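Local coordinates for ykuJ (Bacillus subtilis, PDB 2FFG), which is of unknown function, a small alpha-beta protein of the DUF1797 family in which two helices accompany a four-stranded antiparallel sheet, at residues 68-71 against 72-76. Numbering follows the deposited sequence.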
ATOM      1  N   ASP A  68     -14.634  -8.701   5.437  1.00 33.53           N
ATOM      2  CA  ASP A  68     -15.313  -7.771   6.331  1.00 35.56           C
ATOM      3  C   ASP A  68     -15.021  -8.098   7.783  1.00 35.10           C
ATOM      4  O   ASP A  68     -14.877  -7.201   8.613  1.00 34.52           O
ATOM      5  CB  ASP A  68     -16.838  -7.779   6.103  1.00 37.14           C
ATOM      6  CG  ASP A  68     -17.245  -7.070   4.821  1.00 38.43           C
ATOM      7  OD1 ASP A  68     -16.509  -6.163   4.386  1.00 37.48           O
ATOM      8  OD2 ASP A  68     -18.306  -7.407   4.256  1.00 41.00           O
HETATM    9  N   MSE A  69     -14.928  -9.387   8.083  1.00 31.72           N
HETATM   10  CA  MSE A  69     -14.660  -9.827   9.438  1.00 31.48           C
HETATM   11  C   MSE A  69     -13.224  -9.623   9.904  1.00 28.39           C
HETATM   12  O   MSE A  69     -12.986  -9.384  11.084  1.00 27.84           O
HETATM   13  CB  MSE A  69     -15.073 -11.279   9.573  1.00 53.52           C
HETATM   14  CG  MSE A  69     -16.571 -11.429   9.441  1.00 62.42           C
HETATM   15 SE   MSE A  69     -17.150 -13.239   9.466  1.00 76.94          SE
HETATM   16  CE  MSE A  69     -16.770 -13.625  11.329  1.00 69.49           C
ATOM     17  N   VAL A  70     -12.263  -9.724   8.994  1.00 23.20           N
ATOM     18  CA  VAL A  70     -10.883  -9.513   9.378  1.00 20.57           C
ATOM     19  C   VAL A  70     -10.682  -8.003   9.529  1.00 20.27           C
ATOM     20  O   VAL A  70      -9.965  -7.545  10.408  1.00 22.36           O
ATOM     21  CB  VAL A  70      -9.912 -10.102   8.330  1.00 26.10           C
ATOM     22  CG1 VAL A  70     -10.119  -9.432   6.975  1.00 24.27           C
ATOM     23  CG2 VAL A  70      -8.475  -9.946   8.816  1.00 24.59           C
ATOM     24  N   SER A  71     -11.360  -7.230   8.685  1.00 20.83           N
ATOM     25  CA  SER A  71     -11.282  -5.778   8.738  1.00 19.43           C
ATOM     26  C   SER A  71     -11.774  -5.245  10.080  1.00 20.39           C
ATOM     27  O   SER A  71     -11.196  -4.322  10.649  1.00 20.24           O
ATOM     28  CB  SER A  71     -12.119  -5.164   7.620  1.00 17.23           C
ATOM     29  OG  SER A  71     -11.560  -5.420   6.338  1.00 22.21           O
ATOM     30  N   ILE A  72     -12.858  -5.833  10.573  1.00 26.62           N
ATOM     31  CA  ILE A  72     -13.458  -5.434  11.835  1.00 26.23           C
ATOM     32  C   ILE A  72     -12.497  -5.687  12.986  1.00 26.32           C
ATOM     33  O   ILE A  72     -12.304  -4.844  13.865  1.00 27.32           O
ATOM     34  CB  ILE A  72     -14.767  -6.217  12.057  1.00 21.38           C
ATOM     35  CG1 ILE A  72     -15.810  -5.721  11.059  1.00 21.42           C
ATOM     36  CG2 ILE A  72     -15.243  -6.083  13.494  1.00 15.50           C
ATOM     37  CD1 ILE A  72     -17.041  -6.613  10.917  1.00 39.50           C
ATOM     38  N   GLU A  73     -11.902  -6.869  12.966  1.00 23.40           N
ATOM     39  CA  GLU A  73     -10.952  -7.279  13.982  1.00 21.79           C
ATOM     40  C   GLU A  73      -9.773  -6.311  13.979  1.00 20.91           C
ATOM     41  O   GLU A  73      -9.318  -5.861  15.036  1.00 21.65           O
ATOM     42  CB  GLU A  73     -10.481  -8.701  13.670  1.00 22.79           C
ATOM     43  CG  GLU A  73      -9.545  -9.318  14.692  1.00 24.89           C
ATOM     44  CD  GLU A  73     -10.259  -9.748  15.956  1.00 24.74           C
ATOM     45  OE1 GLU A  73     -11.431 -10.174  15.868  1.00 21.07           O
ATOM     46  OE2 GLU A  73      -9.631  -9.679  17.035  1.00 29.38           O
ATOM     47  N   ILE A  74      -9.276  -5.987  12.789  1.00 21.20           N
ATOM     48  CA  ILE A  74      -8.153  -5.066  12.691  1.00 20.86           C
ATOM     49  C   ILE A  74      -8.548  -3.715  13.274  1.00 20.28           C
ATOM     50  O   ILE A  74      -7.812  -3.127  14.066  1.00 22.97           O
ATOM     51  CB  ILE A  74      -7.694  -4.870  11.241  1.00 20.84           C
ATOM     52  CG1 ILE A  74      -7.170  -6.192  10.673  1.00 23.60           C
ATOM     53  CG2 ILE A  74      -6.574  -3.837  11.193  1.00 20.26           C
ATOM     54  CD1 ILE A  74      -7.614  -7.536  11.276  1.00 39.50           C
ATOM     55  N   PHE A  75      -9.722  -3.236  12.886  1.00 19.34           N
ATOM     56  CA  PHE A  75     -10.227  -1.956  13.364  1.00 20.62           C
ATOM     57  C   PHE A  75     -10.262  -1.896  14.893  1.00 23.24           C
ATOM     58  O   PHE A  75      -9.671  -1.008  15.507  1.00 24.22           O
ATOM     59  CB  PHE A  75     -11.632  -1.708  12.804  1.00 17.42           C
ATOM     60  CG  PHE A  75     -12.262  -0.432  13.290  1.00 17.71           C
ATOM     61  CD1 PHE A  75     -11.933   0.791  12.707  1.00 16.86           C
ATOM     62  CD2 PHE A  75     -13.149  -0.446  14.362  1.00 17.10           C
ATOM     63  CE1 PHE A  75     -12.479   1.987  13.187  1.00 16.99           C
ATOM     64  CE2 PHE A  75     -13.700   0.743  14.851  1.00 20.29           C
ATOM     65  CZ  PHE A  75     -13.360   1.962  14.257  1.00 18.45           C
ATOM     66  N   GLU A  76     -10.950  -2.852  15.508  1.00 27.51           N
ATOM     67  CA  GLU A  76     -11.057  -2.867  16.959  1.00 29.41           C
ATOM     68  C   GLU A  76      -9.683  -2.953  17.621  1.00 29.30           C
ATOM     69  O   GLU A  76      -9.451  -2.394  18.691  1.00 29.26           O
ATOM     70  CB  GLU A  76     -11.956  -4.031  17.400  1.00 22.90           C
ATOM     71  CG  GLU A  76     -13.350  -3.977  16.773  1.00 23.74           C
ATOM     72  CD  GLU A  76     -14.334  -4.971  17.381  1.00 25.95           C
ATOM     73  OE1 GLU A  76     -13.898  -6.031  17.871  1.00 27.90           O
ATOM     74  OE2 GLU A  76     -15.556  -4.706  17.356  1.00 28.54           O
TER
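Val-70 and Ile-74, one helical turn apart, lie side by side and point the same way. CG2 of Val-70 stands anti to the backbone N, while CG1 of Ile-74 stands beside its own N (chi1 -64°), which places CG1 on the valine side. Where CD1 goes from there depends on a chi2 of 23°, off the staggered positions and less certain. The modelled apolar contact, 3.5 Å from CG2 of Val-70 to CD1 of Ile-74, is therefore doubtful in detail: CD1 clashes with O of Val-70, and neither atom of that clash is surely placed. Both side chains are buried: Val-70 reaches Leu-11 of helix 3-21 and Phe-48 and Phe-64 of the sheet, and Ile-74 meets Leu-50. Cutting Ile-74 back to an alanine removes the branch lying beside Val-70 and would probably open a gap next to Leu-50. Elsewhere on the helix, CG1 of Ile-72 sits just beyond the carbonyl oxygen of Asp-68, 3.0 Å from CG1 to O, on the other side of the carbonyl plane from the N-H of Ile-72. That oxygen accepts this N-H at 3.1 Å between N and O, the donor tilted 31° from the plane. Phe-75 N binds Ser-71 O at 2.9 Å, and Glu-73 N makes a weak bond to Met-69 O. The hydroxyl of buried Ser-71 is hydrogen-bonded to the carbonyl of Ile-67, one turn earlier. The i to i+4 bonds are the hallmark of an alpha-helix; helix 67-79, the last of the chain, turns a buried face of Val-70, Ser-71 and Ile-74 to the antiparallel sheet and helix 3-21.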